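PDB 4OZU: coronin from Toxoplasma gondii, which probably binds actin filaments, the piece described here being its WD40 beta-propeller domain. Local coordinates for residues V206-D214 and M247-D256; C285-Y294 and D306-F317. All blocks are in the same frame, centred on the assembly; numbering follows the deposited sequence. Where two conformers were deposited one is given.

Interaction 1. Residues V206-D214 and M247-D256; sequences VVGSVACHD and MAIWDTRKFD
Two aromatic rings of 247-256 receive the same methyl group from 206-214. CG1 of V210 lies over one face of the W250 six-membered ring, 4.0 Å from its centroid, and over one face of F255, 3.9 Å from that centroid, each time toward the rim. The V210 chi1 of 69°, with CG1 between the backbone N and the carbonyl carbon, directs that methyl at both rings. The ring edges meet backbone instead: S209 N lies 3.6 Å from F255 CE2, in the plane of the phenyl ring, and C212 O is 3.5 Å from W250 CZ2, in the indole plane. H213 likewise turns an edge to its partner, CE1 standing 3.9 Å from M247 C. Between the two backbones the polar link is water: one molecule donates to V207 O and T252 O, another to S209 O and F255 O, bridging strand 206-211 to the turn and loop that follow strand 247-251 without a direct backbone bond. The D251 carboxylate accepts from R253 N at 3.0 Å, an Asx turn. H213 NE2 and W250 NE1 both hydrogen-bond T236 OG1, while H213 ND1 bonds E246. W250 and D251 form the WD dipeptide, and this His-Thr-Trp network, with E246 probably in the usual aspartate's place, resembles the structural tetrad of WD40 propellers, here joined to packing between neighbouring blades.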
loop_
_atom_site.group_PDB
_atom_site.type_symbol
_atom_site.label_atom_id
_atom_site.label_comp_id
_atom_site.label_asym_id
_atom_site.label_seq_id
_atom_site.Cartn_x
_atom_site.Cartn_y
_atom_site.Cartn_z
ATOM N N VAL A 206 -13.244 -15.896 -9.836
ATOM C CA VAL A 206 -13.850 -14.926 -8.937
ATOM C C VAL A 206 -14.669 -15.700 -7.923
ATOM O O VAL A 206 -15.605 -16.409 -8.292
ATOM C CB VAL A 206 -14.741 -13.920 -9.694
ATOM C CG1 VAL A 206 -15.393 -12.938 -8.729
ATOM C CG2 VAL A 206 -13.923 -13.176 -10.746
ATOM N N VAL A 207 -14.305 -15.587 -6.651
ATOM C CA VAL A 207 -14.959 -16.361 -5.606
ATOM C C VAL A 207 -15.911 -15.519 -4.758
ATOM O O VAL A 207 -16.483 -16.004 -3.781
ATOM C CB VAL A 207 -13.924 -17.030 -4.700
ATOM C CG1 VAL A 207 -13.078 -18.001 -5.524
ATOM C CG2 VAL A 207 -13.044 -15.998 -4.009
ATOM N N GLY A 208 -16.099 -14.264 -5.135
ATOM C CA GLY A 208 -17.082 -13.438 -4.463
ATOM C C GLY A 208 -17.208 -12.075 -5.101
ATOM O O GLY A 208 -16.234 -11.522 -5.603
ATOM N N SER A 209 -18.419 -11.534 -5.097
ATOM C CA SER A 209 -18.616 -10.178 -5.585
ATOM C C SER A 209 -19.837 -9.551 -4.943
ATOM O O SER A 209 -20.862 -10.205 -4.776
ATOM C CB SER A 209 -18.747 -10.161 -7.109
ATOM O OG SER A 209 -18.733 -8.825 -7.587
ATOM N N VAL A 210 -19.722 -8.276 -4.581
ATOM C CA VAL A 210 -20.823 -7.560 -3.951
ATOM C C VAL A 210 -20.746 -6.071 -4.266
ATOM O O VAL A 210 -19.661 -5.511 -4.403
ATOM C CB VAL A 210 -20.826 -7.768 -2.412
ATOM C CG1 VAL A 210 -19.632 -7.076 -1.759
ATOM C CG2 VAL A 210 -22.139 -7.286 -1.801
ATOM N N ALA A 211 -21.907 -5.442 -4.389
ATOM C CA ALA A 211 -21.980 -3.996 -4.517
ATOM C C ALA A 211 -21.570 -3.396 -3.178
ATOM O O ALA A 211 -22.273 -3.579 -2.186
ATOM C CB ALA A 211 -23.385 -3.562 -4.909
ATOM N N CYS A 212 -20.437 -2.700 -3.131
ATOM C CA CYS A 212 -19.891 -2.285 -1.838
ATOM C C CYS A 212 -20.315 -0.878 -1.418
ATOM O O CYS A 212 -20.475 -0.632 -0.223
ATOM C CB CYS A 212 -18.364 -2.397 -1.843
ATOM S SG CYS A 212 -17.501 -1.417 -3.085
ATOM N N HIS A 213 -20.501 0.031 -2.380
ATOM C CA HIS A 213 -21.007 1.372 -2.094
ATOM C C HIS A 213 -21.858 1.877 -3.258
ATOM O O HIS A 213 -21.629 1.498 -4.403
ATOM C CB HIS A 213 -19.843 2.322 -1.796
ATOM C CG HIS A 213 -19.019 1.894 -0.622
ATOM N ND1 HIS A 213 -19.370 2.192 0.678
ATOM C CD2 HIS A 213 -17.877 1.173 -0.549
ATOM C CE1 HIS A 213 -18.476 1.673 1.501
ATOM N NE2 HIS A 213 -17.557 1.053 0.781
ATOM N N ASP A 214 -22.849 2.712 -2.959
ATOM C CA ASP A 214 -23.905 3.021 -3.926
ATOM C C ASP A 214 -23.691 4.335 -4.666
ATOM O O ASP A 214 -24.359 4.597 -5.671
ATOM C CB ASP A 214 -25.267 3.050 -3.226
ATOM C CG ASP A 214 -25.655 1.700 -2.651
ATOM O OD1 ASP A 214 -25.179 0.669 -3.173
ATOM O OD2 ASP A 214 -26.432 1.668 -1.673
ATOM N N MET A 247 -17.506 3.898 4.780
ATOM C CA MET A 247 -16.650 2.725 4.800
ATOM C C MET A 247 -17.430 1.498 5.224
ATOM O O MET A 247 -18.508 1.605 5.809
ATOM C CB MET A 247 -15.475 2.934 5.750
ATOM C CG MET A 247 -15.906 3.229 7.166
ATOM S SD MET A 247 -14.531 3.663 8.244
ATOM C CE MET A 247 -15.414 4.187 9.712
ATOM N N ALA A 248 -16.866 0.335 4.930
ATOM C CA ALA A 248 -17.498 -0.924 5.274
ATOM C C ALA A 248 -16.461 -1.998 5.542
ATOM O O ALA A 248 -15.372 -1.986 4.964
ATOM C CB ALA A 248 -18.438 -1.368 4.173
ATOM N N ILE A 249 -16.817 -2.904 6.449
ATOM C CA ILE A 249 -16.060 -4.123 6.710
ATOM C C ILE A 249 -16.863 -5.297 6.159
ATOM O O ILE A 249 -18.069 -5.388 6.393
ATOM C CB ILE A 249 -15.790 -4.325 8.216
ATOM C CG1 ILE A 249 -14.858 -3.227 8.738
ATOM C CG2 ILE A 249 -15.193 -5.720 8.480
ATOM C CD1 ILE A 249 -14.625 -3.267 10.235
ATOM N N TRP A 250 -16.185 -6.169 5.420
ATOM C CA TRP A 250 -16.805 -7.322 4.783
ATOM C C TRP A 250 -16.139 -8.597 5.227
ATOM O O TRP A 250 -14.920 -8.657 5.362
ATOM C CB TRP A 250 -16.711 -7.233 3.261
ATOM C CG TRP A 250 -17.181 -5.944 2.736
ATOM C CD1 TRP A 250 -16.462 -4.785 2.639
ATOM C CD2 TRP A 250 -18.489 -5.652 2.238
ATOM N NE1 TRP A 250 -17.241 -3.795 2.104
ATOM C CE2 TRP A 250 -18.492 -4.297 1.856
ATOM C CE3 TRP A 250 -19.656 -6.401 2.084
ATOM C CZ2 TRP A 250 -19.617 -3.679 1.324
ATOM C CZ3 TRP A 250 -20.768 -5.789 1.557
ATOM C CH2 TRP A 250 -20.745 -4.439 1.181
ATOM N N ASP A 251 -16.966 -9.612 5.414
ATOM C CA ASP A 251 -16.528 -10.974 5.662
ATOM C C ASP A 251 -16.710 -11.757 4.368
ATOM O O ASP A 251 -17.839 -11.972 3.924
ATOM C CB ASP A 251 -17.343 -11.584 6.799
ATOM C CG ASP A 251 -16.963 -13.021 7.102
ATOM O OD1 ASP A 251 -16.098 -13.594 6.404
ATOM O OD2 ASP A 251 -17.544 -13.581 8.054
ATOM N N THR A 252 -15.608 -12.180 3.756
ATOM C CA THR A 252 -15.686 -12.829 2.449
ATOM C C THR A 252 -16.339 -14.206 2.502
ATOM O O THR A 252 -16.630 -14.802 1.460
ATOM C CB THR A 252 -14.294 -12.963 1.801
ATOM O OG1 THR A 252 -13.395 -13.615 2.704
ATOM C CG2 THR A 252 -13.747 -11.590 1.452
ATOM N N ARG A 253 -16.586 -14.706 3.710
ATOM C CA ARG A 253 -17.286 -15.974 3.893
ATOM C C ARG A 253 -18.795 -15.780 4.092
ATOM O O ARG A 253 -19.573 -16.743 4.045
ATOM C CB ARG A 253 -16.697 -16.725 5.084
ATOM C CG ARG A 253 -15.335 -17.320 4.812
ATOM C CD ARG A 253 -14.916 -18.288 5.904
ATOM N NE ARG A 253 -13.638 -18.924 5.591
ATOM C CZ ARG A 253 -12.446 -18.414 5.887
ATOM N NH1 ARG A 253 -12.340 -17.248 6.526
ATOM N NH2 ARG A 253 -11.350 -19.077 5.546
ATOM N N LYS A 254 -19.187 -14.532 4.341
ATOM C CA LYS A 254 -20.585 -14.115 4.486
ATOM C C LYS A 254 -20.741 -12.784 3.759
ATOM O O LYS A 254 -20.947 -11.731 4.378
ATOM C CB LYS A 254 -20.979 -13.961 5.955
ATOM C CG LYS A 254 -20.813 -15.205 6.803
ATOM C CD LYS A 254 -21.529 -15.031 8.135
ATOM C CE LYS A 254 -21.169 -16.120 9.128
ATOM N NZ LYS A 254 -21.928 -15.962 10.398
ATOM N N PHE A 255 -20.631 -12.852 2.439
ATOM C CA PHE A 255 -20.291 -11.706 1.607
ATOM C C PHE A 255 -21.508 -11.029 0.984
ATOM O O PHE A 255 -21.429 -10.500 -0.119
ATOM C CB PHE A 255 -19.339 -12.190 0.515
ATOM C CG PHE A 255 -18.443 -11.131 -0.056
ATOM C CD1 PHE A 255 -17.733 -10.252 0.759
ATOM C CD2 PHE A 255 -18.273 -11.048 -1.428
ATOM C CE1 PHE A 255 -16.897 -9.305 0.206
ATOM C CE2 PHE A 255 -17.438 -10.101 -1.979
ATOM C CZ PHE A 255 -16.754 -9.229 -1.169
ATOM N N ASP A 256 -22.631 -11.045 1.694
ATOM C CA ASP A 256 -23.884 -10.517 1.159
ATOM C C ASP A 256 -24.177 -9.107 1.671
ATOM O O ASP A 256 -24.919 -8.349 1.045
ATOM C CB ASP A 256 -25.044 -11.451 1.516
ATOM C CG ASP A 256 -25.210 -11.634 3.020
ATOM O OD1 ASP A 256 -24.203 -11.537 3.757
ATOM O OD2 ASP A 256 -26.352 -11.883 3.465
HETATM O O HOH W 1 -15.641 -14.566 -1.311
HETATM O O HOH W 2 -22.385 -11.373 -2.373
#

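Interaction 2. Residues C285-Y294 and D306-F317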
loop_
_atom_site.group_PDB
_atom_site.type_symbol
_atom_site.label_atom_id
_atom_site.label_comp_id
_atom_site.label_asym_id
_atom_site.label_seq_id
_atom_site.Cartn_x
_atom_site.Cartn_y
_atom_site.Cartn_z
ATOM N N CYS A 285 -6.785 7.956 3.828
ATOM C CA CYS A 285 -6.119 9.130 3.288
ATOM C C CYS A 285 -6.665 9.482 1.912
ATOM O O CYS A 285 -6.709 8.633 1.023
ATOM C CB CYS A 285 -4.614 8.876 3.198
ATOM S SG CYS A 285 -3.914 8.122 4.686
ATOM N N GLY A 286 -7.081 10.733 1.744
ATOM C CA GLY A 286 -7.528 11.218 0.452
ATOM C C GLY A 286 -6.532 12.173 -0.175
ATOM O O GLY A 286 -6.134 13.158 0.444
ATOM N N LYS A 287 -6.123 11.891 -1.408
ATOM C CA LYS A 287 -5.282 12.829 -2.146
ATOM C C LYS A 287 -6.041 14.133 -2.338
ATOM O O LYS A 287 -7.207 14.130 -2.747
ATOM C CB LYS A 287 -4.870 12.255 -3.498
ATOM C CG LYS A 287 -4.031 10.996 -3.409
ATOM C CD LYS A 287 -3.865 10.362 -4.776
ATOM C CE LYS A 287 -2.411 10.074 -5.074
ATOM N NZ LYS A 287 -2.212 9.592 -6.465
ATOM N N GLY A 288 -5.383 15.247 -2.041
ATOM C CA GLY A 288 -6.011 16.550 -2.121
ATOM C C GLY A 288 -6.555 17.026 -0.786
ATOM O O GLY A 288 -6.784 18.226 -0.604
ATOM N N ASP A 289 -6.769 16.095 0.141
ATOM C CA ASP A 289 -7.195 16.433 1.498
ATOM C C ASP A 289 -6.001 16.945 2.290
ATOM O O ASP A 289 -4.872 16.514 2.058
ATOM C CB ASP A 289 -7.804 15.224 2.222
ATOM C CG ASP A 289 -9.138 14.786 1.636
ATOM O OD1 ASP A 289 -9.722 15.546 0.832
ATOM O OD2 ASP A 289 -9.617 13.693 2.004
ATOM N N SER A 290 -6.251 17.854 3.226
ATOM C CA SER A 290 -5.191 18.350 4.097
ATOM C C SER A 290 -5.137 17.581 5.421
ATOM O O SER A 290 -4.290 17.868 6.273
ATOM C CB SER A 290 -5.373 19.849 4.365
ATOM O OG SER A 290 -6.613 20.112 4.993
ATOM N N SER A 291 -6.021 16.597 5.585
ATOM C CA SER A 291 -6.067 15.805 6.811
ATOM C C SER A 291 -6.179 14.308 6.533
ATOM O O SER A 291 -6.581 13.893 5.445
ATOM C CB SER A 291 -7.238 16.255 7.687
ATOM O OG SER A 291 -8.473 16.060 7.024
ATOM N N CYS A 292 -5.788 13.517 7.528
ATOM C CA CYS A 292 -5.873 12.062 7.492
ATOM C C CYS A 292 -6.387 11.570 8.835
ATOM O O CYS A 292 -5.838 11.941 9.870
ATOM C CB CYS A 292 -4.503 11.436 7.208
ATOM S SG CYS A 292 -4.280 9.839 8.032
ATOM N N ARG A 293 -7.438 10.754 8.835
ATOM C CA ARG A 293 -7.935 10.200 10.089
ATOM C C ARG A 293 -7.670 8.708 10.166
ATOM O O ARG A 293 -7.488 8.033 9.151
ATOM C CB ARG A 293 -9.422 10.491 10.271
ATOM C CG ARG A 293 -10.330 9.942 9.203
ATOM C CD ARG A 293 -11.767 10.345 9.496
ATOM N NE ARG A 293 -12.196 9.882 10.813
ATOM C CZ ARG A 293 -13.369 10.169 11.371
ATOM N NH1 ARG A 293 -14.251 10.930 10.733
ATOM N NH2 ARG A 293 -13.660 9.694 12.574
ATOM N N TYR A 294 -7.622 8.205 11.390
ATOM C CA TYR A 294 -7.320 6.810 11.606
ATOM C C TYR A 294 -8.143 6.190 12.721
ATOM O O TYR A 294 -8.664 6.869 13.616
ATOM C CB TYR A 294 -5.828 6.627 11.887
ATOM C CG TYR A 294 -5.190 7.709 12.714
ATOM C CD1 TYR A 294 -4.718 8.871 12.119
ATOM C CD2 TYR A 294 -5.023 7.560 14.091
ATOM C CE1 TYR A 294 -4.114 9.865 12.874
ATOM C CE2 TYR A 294 -4.422 8.548 14.846
ATOM C CZ TYR A 294 -3.967 9.695 14.233
ATOM O OH TYR A 294 -3.367 10.679 14.990
ATOM N N ASP A 306 -7.916 9.044 16.195
ATOM C CA ASP A 306 -7.572 10.452 16.035
ATOM C C ASP A 306 -7.357 10.787 14.567
ATOM O O ASP A 306 -7.729 10.014 13.681
ATOM C CB ASP A 306 -6.318 10.788 16.852
ATOM C CG ASP A 306 -6.381 12.167 17.492
ATOM O OD1 ASP A 306 -6.802 13.127 16.816
ATOM O OD2 ASP A 306 -6.010 12.290 18.676
ATOM N N ALA A 307 -6.763 11.945 14.311
ATOM C CA ALA A 307 -6.504 12.372 12.945
ATOM C C ALA A 307 -5.272 13.261 12.830
ATOM O O ALA A 307 -4.915 13.977 13.766
ATOM C CB ALA A 307 -7.715 13.095 12.396
ATOM N N TYR A 308 -4.623 13.183 11.673
ATOM C CA TYR A 308 -3.607 14.147 11.279
ATOM C C TYR A 308 -4.296 15.328 10.613
ATOM O O TYR A 308 -5.146 15.140 9.744
ATOM C CB TYR A 308 -2.589 13.511 10.330
ATOM C CG TYR A 308 -1.772 14.510 9.538
ATOM C CD1 TYR A 308 -0.869 15.350 10.167
ATOM C CD2 TYR A 308 -1.901 14.607 8.156
ATOM C CE1 TYR A 308 -0.119 16.264 9.449
ATOM C CE2 TYR A 308 -1.154 15.518 7.428
ATOM C CZ TYR A 308 -0.262 16.345 8.082
ATOM O OH TYR A 308 0.490 17.255 7.371
ATOM N N ARG A 309 -3.935 16.541 11.019
ATOM C CA ARG A 309 -4.541 17.745 10.452
ATOM C C ARG A 309 -3.489 18.768 10.053
ATOM O O ARG A 309 -2.545 19.023 10.795
ATOM C CB ARG A 309 -5.522 18.366 11.448
ATOM C CG ARG A 309 -6.717 17.486 11.757
ATOM C CD ARG A 309 -7.796 18.250 12.504
ATOM N NE ARG A 309 -9.022 17.465 12.632
ATOM C CZ ARG A 309 -9.257 16.581 13.598
ATOM N NH1 ARG A 309 -8.353 16.352 14.544
ATOM N NH2 ARG A 309 -10.406 15.920 13.619
ATOM N N SER A 310 -3.658 19.351 8.871
ATOM C CA SER A 310 -2.772 20.407 8.403
ATOM C C SER A 310 -3.534 21.383 7.516
ATOM O O SER A 310 -4.746 21.258 7.344
ATOM C CB SER A 310 -1.584 19.815 7.644
ATOM O OG SER A 310 -1.975 19.347 6.368
ATOM N N SER A 311 -2.815 22.360 6.968
ATOM C CA SER A 311 -3.397 23.309 6.026
ATOM C C SER A 311 -2.769 23.159 4.640
ATOM O O SER A 311 -2.841 24.072 3.817
ATOM C CB SER A 311 -3.220 24.742 6.532
ATOM O OG SER A 311 -1.863 25.138 6.467
ATOM N N VAL A 312 -2.162 22.001 4.390
ATOM C CA VAL A 312 -1.485 21.730 3.126
ATOM C C VAL A 312 -1.971 20.389 2.581
ATOM O O VAL A 312 -1.873 19.377 3.270
ATOM C CB VAL A 312 0.050 21.708 3.300
ATOM C CG1 VAL A 312 0.746 21.365 1.988
ATOM C CG2 VAL A 312 0.537 23.051 3.817
ATOM N N PRO A 313 -2.515 20.375 1.351
ATOM C CA PRO A 313 -3.059 19.122 0.811
ATOM C C PRO A 313 -2.023 18.012 0.642
ATOM O O PRO A 313 -0.847 18.276 0.398
ATOM C CB PRO A 313 -3.611 19.541 -0.559
ATOM C CG PRO A 313 -3.826 20.996 -0.460
ATOM C CD PRO A 313 -2.749 21.504 0.433
ATOM N N ILE A 314 -2.477 16.774 0.789
ATOM C CA ILE A 314 -1.678 15.606 0.442
ATOM C C ILE A 314 -1.727 15.424 -1.071
ATOM O O ILE A 314 -2.804 15.216 -1.631
ATOM C CB ILE A 314 -2.201 14.333 1.137
ATOM C CG1 ILE A 314 -2.316 14.546 2.648
ATOM C CG2 ILE A 314 -1.286 13.150 0.845
ATOM C CD1 ILE A 314 -3.189 13.516 3.334
ATOM N N LYS A 315 -0.582 15.518 -1.741
ATOM C CA LYS A 315 -0.547 15.346 -3.199
ATOM C C LYS A 315 -0.389 13.871 -3.554
ATOM O O LYS A 315 -1.086 13.345 -4.422
ATOM C CB LYS A 315 0.590 16.158 -3.817
ATOM C CG LYS A 315 0.389 17.665 -3.748
ATOM C CD LYS A 315 -0.801 18.118 -4.577
ATOM C CE LYS A 315 -0.963 19.627 -4.533
ATOM N NZ LYS A 315 -2.171 20.079 -5.258
ATOM N N ASN A 316 0.552 13.229 -2.873
ATOM C CA ASN A 316 0.775 11.793 -2.944
ATOM C C ASN A 316 1.256 11.346 -1.575
ATOM O O ASN A 316 1.653 12.172 -0.752
ATOM C CB ASN A 316 1.821 11.416 -4.000
ATOM C CG ASN A 316 1.371 11.707 -5.417
ATOM O OD1 ASN A 316 0.481 11.041 -5.952
ATOM N ND2 ASN A 316 2.014 12.680 -6.049
ATOM N N PHE A 317 1.245 10.047 -1.323
ATOM C CA PHE A 317 1.734 9.564 -0.044
ATOM C C PHE A 317 2.064 8.081 -0.074
ATOM O O PHE A 317 1.772 7.373 -1.038
ATOM C CB PHE A 317 0.696 9.828 1.045
ATOM C CG PHE A 317 -0.439 8.859 1.024
ATOM C CD1 PHE A 317 -1.522 9.053 0.181
ATOM C CD2 PHE A 317 -0.415 7.742 1.837
ATOM C CE1 PHE A 317 -2.558 8.148 0.159
ATOM C CE2 PHE A 317 -1.449 6.833 1.810
ATOM C CZ PHE A 317 -2.517 7.037 0.979
#
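Y294 lays its ring over the backbone of D306 and A307, with D306 O over the centre of one face, 3.4 Å above the plane. A chi1 of 37° brings the ring across, while the hydroxyl bonds L15 O and F349 meets the ring edge-to-face. Y294 N donates to D306 O at 2.9 Å, and further along the hairpin C292 N to Y308 O at 2.8 Å. The turn G286-D289 is held just as firmly, for G288 N reaches I314 O in its carbonyl plane at 2.6 Å and I314 N returns a bond to D289 O at 2.7 Å. The contact joins the turn between strands 281-286 and 291-298 of a propeller blade, the hairpin 291-309 and the chain leaving it for the next sheet. On the inner side C285 CB covers one face of F317; C285 and C292 have been seen as a disulfide, but in the conformers described their SG atoms stand 3.8 Å apart. K287 NZ bonds N316 OD1 weakly and also S36 O, while N316 ND2 bonds Q338 OE1. Outward the grip loosens: S290 O takes the S310 hydroxyl on a lone pair at 2.7 Å, but S310 N to S290 O and S290 OG to S310 O are weak. At exposed D306, the bond from D306 N to Y294 O is weak at 3.5 Å, and the D306 carboxylate turns back onto A307 N.

Overall arrangement
Interaction 1 precedes interaction 2 along the chain, and the two illustrate complementary ways of building a propeller. In interaction 1 the outermost strand 205-211 of one four-stranded sheet meets strand 245-251 of the following sheet and the loop after it, so the contact lies between blades. Interaction 2 falls largely within the next blade, residues 271-309, and follows the chain out of strand 301-309 to F317, the start of the sheet that strand 16-25 helps complete. The centres of interactions 1 and 2 are about 27 Å apart, their nearest atoms about 6 Å. A salt bridge from D289 to R245 links the second blade of interaction 1 to the blade of interaction 2. They exemplify contacts between and within blades.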